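Local coordinates for esterase LipW (Mycobacterium marinum, PDB 3QH4), which probably hydrolyses ester bonds with strict substrate selectivity, as a mycobacterial enzyme of the alpha/beta-hydrolase fold, at residues 40-45 with 98-103; 76-81 with 107-112; 85-90 with 118-123; 189-194 with 309-314; 281-286 with 301-306. One frame throughout, in Å; residues are numbered along the deposited sequence.

Interaction 1 (40-45 with 98-103)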
# COMPACT_ATOMS: atom_id res chain seq x y z
N SER A 40 -8.13 -18.45 -2.03
CA SER A 40 -9.47 -17.98 -1.69
C SER A 40 -9.62 -16.46 -1.93
O SER A 40 -10.62 -15.99 -2.51
CB SER A 40 -9.82 -18.38 -0.25
OG SER A 40 -8.82 -17.93 0.65
N MET A 41 -8.62 -15.70 -1.51
CA MET A 41 -8.62 -14.24 -1.64
C MET A 41 -8.63 -13.85 -3.12
O MET A 41 -9.39 -12.97 -3.54
CB MET A 41 -7.40 -13.66 -0.91
CG MET A 41 -7.23 -12.16 -1.03
SD MET A 41 -5.68 -11.76 -0.17
CE MET A 41 -5.24 -10.37 -1.12
N ASN A 42 -7.79 -14.50 -3.91
CA ASN A 42 -7.71 -14.15 -5.32
C ASN A 42 -9.02 -14.47 -6.06
O ASN A 42 -9.45 -13.72 -6.94
CB ASN A 42 -6.49 -14.78 -6.00
CG ASN A 42 -5.15 -14.23 -5.47
OD1 ASN A 42 -5.08 -13.19 -4.79
ND2 ASN A 42 -4.08 -14.95 -5.78
N GLN A 43 -9.66 -15.59 -5.71
CA GLN A 43 -10.93 -15.96 -6.35
C GLN A 43 -12.01 -14.91 -6.01
O GLN A 43 -12.73 -14.42 -6.90
CB GLN A 43 -11.38 -17.37 -5.90
CG GLN A 43 -12.78 -17.75 -6.41
CD GLN A 43 -13.20 -19.18 -6.07
OE1 GLN A 43 -12.63 -19.82 -5.18
NE2 GLN A 43 -14.20 -19.69 -6.79
N ARG A 44 -12.10 -14.55 -4.74
CA ARG A 44 -13.10 -13.58 -4.30
C ARG A 44 -12.87 -12.21 -4.97
O ARG A 44 -13.81 -11.58 -5.48
CB ARG A 44 -13.09 -13.46 -2.77
CG ARG A 44 -14.02 -12.37 -2.20
CD ARG A 44 -13.94 -12.30 -0.66
NE ARG A 44 -12.56 -12.28 -0.17
CZ ARG A 44 -11.79 -11.20 -0.03
NH1 ARG A 44 -12.25 -9.99 -0.37
NH2 ARG A 44 -10.55 -11.33 0.45
N ARG A 45 -11.62 -11.76 -4.98
CA ARG A 45 -11.31 -10.43 -5.50
C ARG A 45 -11.48 -10.38 -7.02
O ARG A 45 -11.87 -9.35 -7.53
CB ARG A 45 -9.91 -9.95 -5.06
CG ARG A 45 -9.78 -9.60 -3.57
CD ARG A 45 -10.72 -8.42 -3.17
NE ARG A 45 -10.63 -7.37 -4.19
CZ ARG A 45 -11.63 -6.59 -4.59
NH1 ARG A 45 -12.84 -6.67 -4.02
NH2 ARG A 45 -11.41 -5.71 -5.58
N LEU A 98 0.98 -11.90 -0.21
CA LEU A 98 -0.35 -12.15 -0.81
C LEU A 98 -0.69 -11.11 -1.86
O LEU A 98 -0.13 -10.00 -1.86
CB LEU A 98 -1.45 -12.07 0.26
CG LEU A 98 -1.30 -12.93 1.50
CD1 LEU A 98 -2.36 -12.59 2.55
CD2 LEU A 98 -1.41 -14.37 1.02
N GLY A 99 -1.64 -11.46 -2.73
CA GLY A 99 -2.28 -10.46 -3.57
C GLY A 99 -1.83 -10.41 -5.02
O GLY A 99 -0.91 -11.13 -5.43
N ASN A 100 -2.50 -9.56 -5.77
CA ASN A 100 -2.29 -9.38 -7.21
C ASN A 100 -3.03 -8.09 -7.61
O ASN A 100 -3.34 -7.27 -6.74
CB ASN A 100 -2.80 -10.62 -7.98
CG ASN A 100 -4.33 -10.86 -7.79
OD1 ASN A 100 -5.06 -9.99 -7.30
ND2 ASN A 100 -4.80 -12.05 -8.17
N LEU A 101 -3.32 -7.90 -8.90
CA LEU A 101 -3.96 -6.66 -9.37
C LEU A 101 -5.40 -6.46 -8.88
O LEU A 101 -5.92 -5.34 -8.94
CB LEU A 101 -3.88 -6.57 -10.90
CG LEU A 101 -2.43 -6.54 -11.44
CD1 LEU A 101 -2.45 -6.61 -12.99
CD2 LEU A 101 -1.67 -5.29 -10.91
N ASP A 102 -6.04 -7.53 -8.43
CA ASP A 102 -7.42 -7.43 -7.94
C ASP A 102 -7.52 -7.02 -6.47
O ASP A 102 -8.58 -6.58 -6.00
CB ASP A 102 -8.14 -8.78 -8.16
CG ASP A 102 -8.34 -9.12 -9.63
OD1 ASP A 102 -8.54 -8.21 -10.46
OD2 ASP A 102 -8.33 -10.33 -9.98
N THR A 103 -6.41 -7.16 -5.73
CA THR A 103 -6.45 -7.05 -4.26
C THR A 103 -6.96 -5.68 -3.81
O THR A 103 -7.94 -5.59 -3.05
CB THR A 103 -5.08 -7.31 -3.66
OG1 THR A 103 -4.64 -8.63 -4.08
CG2 THR A 103 -5.16 -7.18 -2.11
O HOH W 1 -7.61 -12.43 -8.48
O HOH W 2 -6.35 -10.71 -4.98
O HOH W 3 -1.41 -14.05 -4.93
O HOH W 4 -3.61 -13.42 -2.42
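Bends at chi2 (-63°) and chi3 turn the NE/NH2 edge of the Arg45 guanidinium toward the backbone carbonyl of Asp102, whereas Met41, CG anti to its backbone N (chi1 177°), runs out straight, its side chain crossing that of Thr103 at about a right angle. The grip of Arg45 is side-on: NE lies 2.8 Å from Asp102 O, and NH2 of Arg45 reaches this same Asp102 O at 3.0 Å. The oxygen stays in the guanidinium plane, although NE approaches from above the carbonyl plane and NH2 almost in line with the C=O bond. At the other end Met41 CE presses tightly on Thr103 CG2, 3.3 Å away. Between them the amides of Asn42 and Asn100, their planes 20° apart, slide past each other in opposite directions. One water donates to both Asn42 OD1 and Asn100 OD1 and accepts from Thr103 OG1; a second joins Asn42 O, Asn100 ND2 and Asp102 OD2. Asn100 OD1 also closes an Asx turn with Asp102 N. The two charges do not pair: Arg45 has a salt bridge to Glu52, Asp102 one to Arg76. Helix 31-56 is tied to the loop before helix 105-115 largely by a doubly gripped carbonyl and bridging waters.

Interaction 2 (76-81 with 107-112)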
# COMPACT_ATOMS: atom_id res chain seq x y z
N ARG A 76 -1.80 -2.92 -13.84
CA ARG A 76 -3.16 -2.50 -14.19
C ARG A 76 -3.17 -0.98 -14.24
O ARG A 76 -2.76 -0.31 -13.30
CB ARG A 76 -4.18 -3.03 -13.18
CG ARG A 76 -5.63 -2.60 -13.54
CD ARG A 76 -6.66 -3.48 -12.83
NE ARG A 76 -6.58 -4.88 -13.28
CZ ARG A 76 -7.10 -5.91 -12.62
NH1 ARG A 76 -7.75 -5.74 -11.47
NH2 ARG A 76 -6.98 -7.14 -13.15
N ILE A 77 -3.67 -0.44 -15.35
CA ILE A 77 -3.64 1.00 -15.52
C ILE A 77 -5.07 1.54 -15.43
O ILE A 77 -5.96 1.09 -16.17
CB ILE A 77 -2.98 1.40 -16.86
CG1 ILE A 77 -1.61 0.73 -16.98
CG2 ILE A 77 -2.83 2.93 -16.95
CD1 ILE A 77 -0.97 0.89 -18.36
N TYR A 78 -5.24 2.51 -14.54
CA TYR A 78 -6.53 3.16 -14.30
C TYR A 78 -6.44 4.57 -14.82
O TYR A 78 -5.48 5.27 -14.52
CB TYR A 78 -6.83 3.20 -12.79
CG TYR A 78 -6.84 1.85 -12.10
CD1 TYR A 78 -5.64 1.20 -11.78
CD2 TYR A 78 -8.04 1.25 -11.74
CE1 TYR A 78 -5.65 -0.02 -11.13
CE2 TYR A 78 -8.07 0.04 -11.08
CZ TYR A 78 -6.87 -0.59 -10.78
OH TYR A 78 -6.90 -1.77 -10.13
N ARG A 79 -7.40 5.00 -15.66
CA ARG A 79 -7.32 6.36 -16.18
C ARG A 79 -8.65 7.09 -15.89
O ARG A 79 -9.73 6.66 -16.35
CB ARG A 79 -6.96 6.39 -17.67
CG ARG A 79 -5.58 5.78 -18.01
CD ARG A 79 -5.38 5.79 -19.49
NE ARG A 79 -4.00 5.57 -19.92
CZ ARG A 79 -3.52 4.38 -20.28
NH1 ARG A 79 -4.29 3.30 -20.23
NH2 ARG A 79 -2.24 4.28 -20.68
N ALA A 80 -8.57 8.18 -15.14
CA ALA A 80 -9.74 9.00 -14.82
C ALA A 80 -9.48 10.49 -15.04
O ALA A 80 -10.01 11.37 -14.30
CB ALA A 80 -10.20 8.74 -13.41
N ALA A 81 -8.62 10.78 -16.01
CA ALA A 81 -8.33 12.16 -16.40
C ALA A 81 -7.84 12.16 -17.84
O ALA A 81 -7.27 11.17 -18.29
CB ALA A 81 -7.28 12.78 -15.48
N GLN A 107 -9.39 0.41 -4.04
CA GLN A 107 -8.56 1.55 -3.65
C GLN A 107 -8.06 2.32 -4.87
O GLN A 107 -8.06 3.56 -4.88
CB GLN A 107 -7.40 1.05 -2.77
CG GLN A 107 -6.22 2.05 -2.49
CD GLN A 107 -6.60 3.18 -1.51
OE1 GLN A 107 -6.25 3.12 -0.32
NE2 GLN A 107 -7.27 4.21 -2.01
N CYS A 108 -7.63 1.58 -5.91
CA CYS A 108 -7.08 2.20 -7.12
C CYS A 108 -8.17 2.99 -7.83
O CYS A 108 -7.91 4.11 -8.31
CB CYS A 108 -6.44 1.16 -8.05
SG CYS A 108 -4.88 0.51 -7.38
N LEU A 109 -9.37 2.41 -7.92
CA LEU A 109 -10.47 3.08 -8.60
C LEU A 109 -10.80 4.39 -7.88
O LEU A 109 -11.10 5.42 -8.51
CB LEU A 109 -11.73 2.20 -8.65
CG LEU A 109 -11.59 0.97 -9.57
CD1 LEU A 109 -12.71 0.01 -9.22
CD2 LEU A 109 -11.60 1.35 -11.08
N GLU A 110 -10.78 4.32 -6.55
CA GLU A 110 -11.10 5.50 -5.73
C GLU A 110 -10.07 6.58 -5.91
O GLU A 110 -10.43 7.75 -6.09
CB GLU A 110 -11.32 5.13 -4.26
CG GLU A 110 -12.49 4.14 -4.02
CD GLU A 110 -13.87 4.71 -4.32
OE1 GLU A 110 -14.06 5.95 -4.36
OE2 GLU A 110 -14.79 3.89 -4.53
N LEU A 111 -8.79 6.21 -5.90
CA LEU A 111 -7.72 7.21 -6.11
C LEU A 111 -7.85 7.87 -7.48
O LEU A 111 -7.82 9.10 -7.58
CB LEU A 111 -6.34 6.57 -5.98
CG LEU A 111 -5.92 6.08 -4.60
CD1 LEU A 111 -4.52 5.46 -4.66
CD2 LEU A 111 -5.93 7.24 -3.58
N ALA A 112 -7.98 7.06 -8.53
CA ALA A 112 -8.03 7.61 -9.90
C ALA A 112 -9.16 8.62 -10.04
O ALA A 112 -8.97 9.72 -10.53
CB ALA A 112 -8.20 6.47 -10.92
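Tyr78 and Cys108 join two elements of the alpha/beta-hydrolase fold, the sheet strand 72-79 and helix 105-115, which packs on it. The two short segments run at 32° to each other, with axes 8.3 Å apart at closest approach. Packing is densest round the tyrosine ring. Cys108 CB lies over one face, 3.5 Å from the centroid of the Tyr78 ring in a CH-pi contact, offset toward the phenolic side, with the thiol standing obliquely farther out. The Leu109 side chain runs at about a right angle to that of Tyr78 and sets CD2 at the ring edge, in its plane, 3.6 Å from Tyr78 CD2. With CG set beside the backbone N (chi1 -57°), the ring reaches along the helix, and its hydroxyl is hydrogen-bonded to His105, one turn ahead of Leu109. Toward the end of the strand the contact thins to small side chains: Ala112 CB is 4.0 Å from Tyr78 CB, and no hydrogen bond crosses between the segments. Here Ala80, just past the strand, is partly exposed, unlike the buried tyrosine. Even at this lighter end one approach is close, CB of Ala80 coming within 3.3 Å of the carbonyl oxygen Ala112 O.

Interaction 3 (85-90 with 118-123)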
# COMPACT_ATOMS: atom_id res chain seq x y z
N ALA A 85 -2.16 12.88 -18.17
CA ALA A 85 -2.72 12.79 -16.84
C ALA A 85 -1.60 12.69 -15.80
O ALA A 85 -0.59 12.00 -16.04
CB ALA A 85 -3.61 11.55 -16.78
N PRO A 86 -1.76 13.37 -14.65
CA PRO A 86 -0.84 13.10 -13.53
C PRO A 86 -0.99 11.62 -13.17
O PRO A 86 -2.04 11.04 -13.41
CB PRO A 86 -1.36 14.00 -12.41
CG PRO A 86 -2.78 14.28 -12.75
CD PRO A 86 -2.90 14.23 -14.24
N VAL A 87 0.05 11.01 -12.61
CA VAL A 87 0.03 9.55 -12.51
C VAL A 87 0.59 9.09 -11.18
O VAL A 87 1.56 9.68 -10.67
CB VAL A 87 0.81 8.90 -13.71
CG1 VAL A 87 2.26 9.39 -13.78
CG2 VAL A 87 0.76 7.35 -13.63
N VAL A 88 -0.03 8.06 -10.61
CA VAL A 88 0.40 7.48 -9.34
C VAL A 88 0.88 6.06 -9.61
O VAL A 88 0.16 5.29 -10.24
CB VAL A 88 -0.80 7.39 -8.33
CG1 VAL A 88 -0.36 6.72 -7.00
CG2 VAL A 88 -1.41 8.76 -8.07
N VAL A 89 2.07 5.69 -9.12
CA VAL A 89 2.48 4.28 -9.19
C VAL A 89 2.11 3.67 -7.85
O VAL A 89 2.58 4.16 -6.83
CB VAL A 89 4.00 4.14 -9.44
CG1 VAL A 89 4.44 2.68 -9.26
CG2 VAL A 89 4.33 4.69 -10.86
N TYR A 90 1.26 2.64 -7.86
CA TYR A 90 0.64 2.08 -6.65
C TYR A 90 1.05 0.63 -6.42
O TYR A 90 1.11 -0.15 -7.39
CB TYR A 90 -0.90 2.15 -6.76
CG TYR A 90 -1.60 1.59 -5.55
CD1 TYR A 90 -1.94 2.45 -4.47
CD2 TYR A 90 -1.94 0.23 -5.48
CE1 TYR A 90 -2.59 1.93 -3.36
CE2 TYR A 90 -2.59 -0.30 -4.36
CZ TYR A 90 -2.90 0.55 -3.31
OH TYR A 90 -3.51 0.06 -2.19
N ALA A 118 -4.29 9.17 -13.32
CA ALA A 118 -4.04 7.78 -13.70
C ALA A 118 -3.34 7.09 -12.53
O ALA A 118 -2.60 7.72 -11.74
CB ALA A 118 -3.15 7.73 -14.95
N VAL A 119 -3.59 5.79 -12.42
CA VAL A 119 -2.91 4.97 -11.42
C VAL A 119 -2.33 3.76 -12.16
O VAL A 119 -3.03 3.12 -12.97
CB VAL A 119 -3.89 4.50 -10.32
CG1 VAL A 119 -3.20 3.57 -9.30
CG2 VAL A 119 -4.51 5.72 -9.57
N VAL A 120 -1.08 3.44 -11.88
CA VAL A 120 -0.48 2.21 -12.43
C VAL A 120 -0.19 1.32 -11.24
O VAL A 120 0.69 1.63 -10.42
CB VAL A 120 0.77 2.50 -13.27
CG1 VAL A 120 1.42 1.22 -13.83
CG2 VAL A 120 0.42 3.45 -14.44
N SER A 121 -0.92 0.20 -11.15
CA SER A 121 -0.81 -0.72 -10.02
C SER A 121 0.16 -1.85 -10.40
O SER A 121 0.02 -2.45 -11.49
CB SER A 121 -2.20 -1.26 -9.66
OG SER A 121 -2.10 -2.23 -8.64
N VAL A 122 1.10 -2.14 -9.49
CA VAL A 122 2.20 -3.08 -9.76
C VAL A 122 1.88 -4.50 -9.26
O VAL A 122 1.58 -4.68 -8.06
CB VAL A 122 3.51 -2.61 -9.07
CG1 VAL A 122 4.69 -3.58 -9.39
CG2 VAL A 122 3.89 -1.21 -9.45
N ASP A 123 1.92 -5.48 -10.15
CA ASP A 123 1.74 -6.88 -9.73
C ASP A 123 3.12 -7.42 -9.39
O ASP A 123 3.72 -8.17 -10.19
CB ASP A 123 1.10 -7.71 -10.86
CG ASP A 123 0.65 -9.08 -10.41
OD1 ASP A 123 0.59 -9.36 -9.20
OD2 ASP A 123 0.32 -9.90 -11.31
O HOH W 5 -0.32 -3.22 -6.71
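Tyr90 and Val119 meet on one face of a parallel strand pair, CB of Tyr90 lying 3.7 Å from CG1 of Val119. Side chains alternate along both strands: Val88, Tyr90, Val119 and Ser121 fill this face, while Val87, Val89, Ala118 and Val120 fill the other. On the second face the valines meet by their branches, Val87 CG2 touching Val120 CG2 at 4.0 Å. One step on, Val89 CG1 and Val122 CG2 lie 3.9 Å apart, the two side chains set at a slant. The Tyr90 ring, with CG anti to the backbone N (chi1 -180°), leads away from the neighbouring strand; Ser121 OG lies at its edge, 4.0 Å from Tyr90 CD2, and the phenol hydroxyl bonds to Asp104. A water bonded to Ser121 OG and Val122 O adds a weak bond to Tyr90 O. Five backbone hydrogen bonds tie the strands edge to edge, from Ala118 N to Pro86 O through Val122 N to Tyr90 O. Helix 105-115 covers the face of Tyr90 and Ser121, helix 134-148 that of Val87, Val89 and Val120. Two parallel strands linked through helix 105-115 form a beta-alpha-beta crossover, here within the central sheet of the alpha/beta-hydrolase fold.

Interaction 4 (189-194 with 309-314)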
# COMPACT_ATOMS: atom_id res chain seq x y z
N PHE A 189 4.88 13.42 -4.61
CA PHE A 189 4.02 13.11 -3.48
C PHE A 189 4.09 11.64 -3.18
O PHE A 189 4.22 10.83 -4.11
CB PHE A 189 2.57 13.47 -3.80
CG PHE A 189 1.70 13.61 -2.57
CD1 PHE A 189 1.69 14.81 -1.85
CD2 PHE A 189 0.89 12.55 -2.14
CE1 PHE A 189 0.87 14.94 -0.71
CE2 PHE A 189 0.10 12.66 -0.99
CZ PHE A 189 0.09 13.87 -0.27
N GLN A 190 3.99 11.28 -1.90
CA GLN A 190 3.86 9.86 -1.51
C GLN A 190 2.64 9.67 -0.63
O GLN A 190 2.44 10.39 0.37
CB GLN A 190 5.14 9.32 -0.83
CG GLN A 190 5.55 10.01 0.48
CD GLN A 190 6.79 9.36 1.12
OE1 GLN A 190 6.98 8.13 1.10
NE2 GLN A 190 7.69 10.21 1.62
N LEU A 191 1.86 8.64 -0.94
CA LEU A 191 0.64 8.37 -0.18
C LEU A 191 0.78 7.00 0.45
O LEU A 191 0.90 5.99 -0.25
CB LEU A 191 -0.58 8.43 -1.13
CG LEU A 191 -1.95 8.24 -0.49
CD1 LEU A 191 -2.98 9.09 -1.25
CD2 LEU A 191 -2.33 6.76 -0.51
N LEU A 192 0.89 6.99 1.77
CA LEU A 192 1.21 5.75 2.52
C LEU A 192 0.01 5.41 3.40
O LEU A 192 -0.20 6.01 4.48
CB LEU A 192 2.48 5.93 3.36
CG LEU A 192 3.71 6.49 2.65
CD1 LEU A 192 4.85 6.71 3.64
CD2 LEU A 192 4.19 5.55 1.53
N HIS A 193 -0.80 4.48 2.94
CA HIS A 193 -1.93 4.01 3.75
C HIS A 193 -1.55 2.82 4.63
O HIS A 193 -1.05 1.80 4.13
CB HIS A 193 -3.17 3.72 2.88
CG HIS A 193 -4.33 3.19 3.66
ND1 HIS A 193 -4.77 3.78 4.83
CD2 HIS A 193 -5.16 2.13 3.44
CE1 HIS A 193 -5.81 3.10 5.30
NE2 HIS A 193 -6.05 2.09 4.48
N GLN A 194 -1.83 2.97 5.93
CA GLN A 194 -1.52 1.99 6.98
C GLN A 194 -0.20 1.25 6.69
O GLN A 194 -0.19 0.01 6.67
CB GLN A 194 -2.73 1.03 7.18
CG GLN A 194 -3.16 0.32 5.88
CD GLN A 194 -4.37 -0.57 5.99
OE1 GLN A 194 -5.10 -0.55 6.98
NE2 GLN A 194 -4.61 -1.35 4.94
N HIS A 309 -8.28 14.13 -2.04
CA HIS A 309 -8.01 15.56 -1.90
C HIS A 309 -6.51 15.80 -1.80
O HIS A 309 -6.01 16.78 -2.32
CB HIS A 309 -8.78 16.13 -0.71
CG HIS A 309 -10.24 16.37 -1.01
ND1 HIS A 309 -10.67 17.12 -2.10
CD2 HIS A 309 -11.36 15.97 -0.36
CE1 HIS A 309 -11.99 17.16 -2.11
NE2 HIS A 309 -12.44 16.47 -1.07
N ALA A 310 -5.79 14.89 -1.14
CA ALA A 310 -4.34 15.05 -0.93
C ALA A 310 -3.62 15.00 -2.25
O ALA A 310 -2.80 15.88 -2.56
CB ALA A 310 -3.80 13.97 0.03
N LEU A 311 -3.95 13.99 -3.05
CA LEU A 311 -3.37 13.85 -4.36
C LEU A 311 -3.83 14.96 -5.27
O LEU A 311 -3.03 15.52 -5.99
CB LEU A 311 -3.74 12.50 -5.00
CG LEU A 311 -2.97 11.29 -4.50
CD1 LEU A 311 -3.60 10.00 -5.08
CD2 LEU A 311 -1.45 11.41 -4.85
N ALA A 312 -5.12 15.31 -5.24
CA ALA A 312 -5.60 16.34 -6.17
C ALA A 312 -4.90 17.67 -5.88
O ALA A 312 -4.57 18.42 -6.81
CB ALA A 312 -7.11 16.51 -6.07
N ASP A 313 -4.67 17.97 -4.61
CA ASP A 313 -3.99 19.24 -4.29
C ASP A 313 -2.54 19.22 -4.77
O ASP A 313 -2.01 20.27 -5.16
CB ASP A 313 -4.06 19.56 -2.80
CG ASP A 313 -5.46 20.04 -2.36
OD1 ASP A 313 -6.33 20.31 -3.23
OD2 ASP A 313 -5.70 20.12 -1.15
N ALA A 314 -1.91 18.05 -4.75
CA ALA A 314 -0.52 17.92 -5.23
C ALA A 314 -0.47 18.09 -6.75
O ALA A 314 0.44 18.76 -7.31
CB ALA A 314 0.03 16.54 -4.83
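The ring of Phe189 has Ala310 O over one face, 4.1 Å above the plane and displaced toward the rim, while the methyls of Ala314 and Leu311 approach it obliquely. Ala314 CB stands 3.8 Å from Phe189 CD1, and on the other ortho carbon Leu311 CD2 is 3.8 Å from Phe189 CD2. The far end of the ring, CZ of Phe189, reaches Ala310 CB at 3.9 Å. The phenylalanine thus fits against three residues on a single flank of the helix, one full turn separating Ala310 from Ala314. Its CG is anti to the backbone N (chi1 -161°), an extended setting that projects the ring from the strand to the helix. Two residues along, Leu191 emerges from the same side of the strand and crosses Leu311 at about a right angle, CD1 of Leu191 lying 3.9 Å from CG of Leu311. Leu311 is therefore shared, CD2 going to the phenylalanine and CG to the leucine. The segments are antiparallel, at 176°, with axes 9.6 Å apart. Strand 250-255 adds Leu251, whose side chain touches Phe189, Leu191 and Ala310. Since the side chains meet through carbon atoms, with Ala310 O over the ring as the one polar neighbour described, and no hydrogen bond passes between the segments, the C-terminal helix 298-315 is held on strand 189-193 by apolar burial and shape fit.

Interaction 5 (281-286 with 301-306)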
# COMPACT_ATOMS: atom_id res chain seq x y z
N HIS A 281 -3.29 11.12 9.46
CA HIS A 281 -4.57 10.82 10.10
C HIS A 281 -4.59 9.46 10.78
O HIS A 281 -4.19 8.45 10.16
CB HIS A 281 -5.74 10.83 9.12
CG HIS A 281 -7.05 11.00 9.81
ND1 HIS A 281 -7.59 12.24 10.07
CD2 HIS A 281 -7.92 10.09 10.31
CE1 HIS A 281 -8.74 12.09 10.70
NE2 HIS A 281 -8.96 10.80 10.86
N ILE A 282 -5.08 9.44 12.02
CA ILE A 282 -5.36 8.18 12.71
C ILE A 282 -6.88 8.08 12.80
O ILE A 282 -7.54 8.95 13.36
CB ILE A 282 -4.75 8.14 14.14
CG1 ILE A 282 -3.21 8.25 14.09
CG2 ILE A 282 -5.16 6.82 14.88
CD1 ILE A 282 -2.54 7.10 13.25
N PHE A 283 -7.43 6.99 12.26
CA PHE A 283 -8.88 6.79 12.24
C PHE A 283 -9.29 5.96 13.44
O PHE A 283 -8.73 4.89 13.68
CB PHE A 283 -9.28 6.03 10.95
CG PHE A 283 -9.14 6.87 9.72
CD1 PHE A 283 -10.21 7.70 9.31
CD2 PHE A 283 -7.98 6.84 8.97
CE1 PHE A 283 -10.10 8.48 8.15
CE2 PHE A 283 -7.84 7.66 7.81
CZ PHE A 283 -8.92 8.47 7.42
N PRO A 284 -10.27 6.47 14.20
CA PRO A 284 -10.70 5.82 15.47
C PRO A 284 -11.51 4.54 15.19
O PRO A 284 -12.14 4.43 14.14
CB PRO A 284 -11.57 6.92 16.12
CG PRO A 284 -12.20 7.65 14.95
CD PRO A 284 -11.10 7.64 13.86
N ARG A 285 -11.45 3.58 16.12
CA ARG A 285 -12.32 2.38 16.12
C ARG A 285 -12.19 1.53 14.84
O ARG A 285 -13.13 0.86 14.42
CB ARG A 285 -13.77 2.78 16.40
CG ARG A 285 -13.93 3.73 17.57
CD ARG A 285 -15.41 4.01 17.86
NE ARG A 285 -16.04 2.90 18.56
CZ ARG A 285 -17.36 2.66 18.59
NH1 ARG A 285 -18.22 3.43 17.90
NH2 ARG A 285 -17.81 1.64 19.29
N ALA A 286 -10.99 1.54 14.25
CA ALA A 286 -10.71 0.87 12.99
C ALA A 286 -9.44 0.00 13.09
O ALA A 286 -8.42 0.45 13.60
CB ALA A 286 -10.54 1.92 11.85
N GLN A 301 -15.06 5.70 3.57
CA GLN A 301 -15.30 6.77 2.60
C GLN A 301 -14.54 8.03 2.93
O GLN A 301 -14.03 8.70 2.02
CB GLN A 301 -16.81 7.04 2.45
CG GLN A 301 -17.55 5.86 1.80
CD GLN A 301 -17.30 5.80 0.27
OE1 GLN A 301 -17.51 6.80 -0.44
NE2 GLN A 301 -16.85 4.65 -0.22
N ARG A 302 -14.47 8.37 4.21
CA ARG A 302 -13.66 9.53 4.62
C ARG A 302 -12.18 9.33 4.28
O ARG A 302 -11.50 10.28 3.89
CB ARG A 302 -13.85 9.83 6.11
CG ARG A 302 -15.19 10.53 6.42
CD ARG A 302 -15.19 11.10 7.86
NE ARG A 302 -15.35 10.03 8.85
CZ ARG A 302 -16.53 9.66 9.35
NH1 ARG A 302 -16.59 8.66 10.22
NH2 ARG A 302 -17.65 10.28 8.97
N LEU A 303 -11.68 8.10 4.44
CA LEU A 303 -10.31 7.78 3.99
C LEU A 303 -10.15 8.06 2.49
O LEU A 303 -9.22 8.79 2.11
CB LEU A 303 -9.95 6.29 4.31
CG LEU A 303 -8.60 5.91 3.65
CD1 LEU A 303 -7.43 6.51 4.40
CD2 LEU A 303 -8.49 4.37 3.57
N PHE A 304 -11.02 7.49 1.66
CA PHE A 304 -10.94 7.68 0.20
C PHE A 304 -11.00 9.17 -0.16
O PHE A 304 -10.27 9.63 -1.03
CB PHE A 304 -12.04 6.91 -0.53
CG PHE A 304 -11.99 5.39 -0.34
CD1 PHE A 304 -10.78 4.70 -0.24
CD2 PHE A 304 -13.18 4.66 -0.30
CE1 PHE A 304 -10.77 3.29 -0.07
CE2 PHE A 304 -13.18 3.27 -0.14
CZ PHE A 304 -11.97 2.58 -0.05
N ALA A 305 -11.86 9.92 0.51
CA ALA A 305 -12.06 11.33 0.17
C ALA A 305 -10.78 12.08 0.53
O ALA A 305 -10.35 12.97 -0.22
CB ALA A 305 -13.26 11.89 0.90
N MET A 306 -10.18 11.71 1.68
CA MET A 306 -8.98 12.36 2.18
C MET A 306 -7.81 12.12 1.23
O MET A 306 -7.03 13.03 0.92
CB MET A 306 -8.66 11.84 3.59
CG MET A 306 -7.47 12.50 4.23
SD MET A 306 -7.13 11.79 5.85
CE MET A 306 -8.67 12.15 6.68
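Met306, which meets His281 and Phe283, donates its N to Arg302 O at 2.9 Å, a helical bond one turn long on the flank of helix 298-315 facing strand 278-283. From there Met306 extends through CG to SD, and a bend at chi3 (-60°) turns its methyl toward the two rings. CE of Met306 then lies over one face of the His281 imidazole, 3.8 Å from the ring centroid, a CH-pi contact offset toward the rim. The same methyl touches Phe283, with Met306 CE 3.8 Å from Phe283 CZ, and the sulfur stands obliquely to both rings, its approach to Phe283 being a Met-aromatic contact. The two aromatic side chains also meet, His281 CD2 standing over the centre of the phenylalanine face. Leu303 supplies the deeper part: it crosses Phe283 at about a right angle, with CD1 of Leu303 3.6 Å from Phe283 CE2. Burial thus grades from the enclosed Phe283 and Leu303 to the partly exposed His281 and Met306. A last sheet strand followed, after the loop that usually carries the catalytic histidine, by a C-terminal helix packed back on the sheet is characteristic of the alpha/beta-hydrolase fold; here they run antiparallel, at 166°.

How the interactions relate
Four of the five contacts, interactions 2 to 5, reach the same eight-stranded sheet, while interaction 1 packs helix 31-56 on a loop beyond it. Interactions 2 and 3 lie closest, with centres about 7 Å apart; their strands 72-79 and 118-122 are neighbours, and interaction 2 uses helix 105-115 while interaction 3 pairs the two strands it connects. Interactions 1, 2 and 3 interlace along the chain, and a salt bridge from Asp102 to Arg76 couples the first to the second. Interactions 4 and 5 come later and share helix 298-315, their centres about 13 Å apart. Leu111 packing on Leu311 joins the two helices, so that early and late parts of the chain close over one sheet.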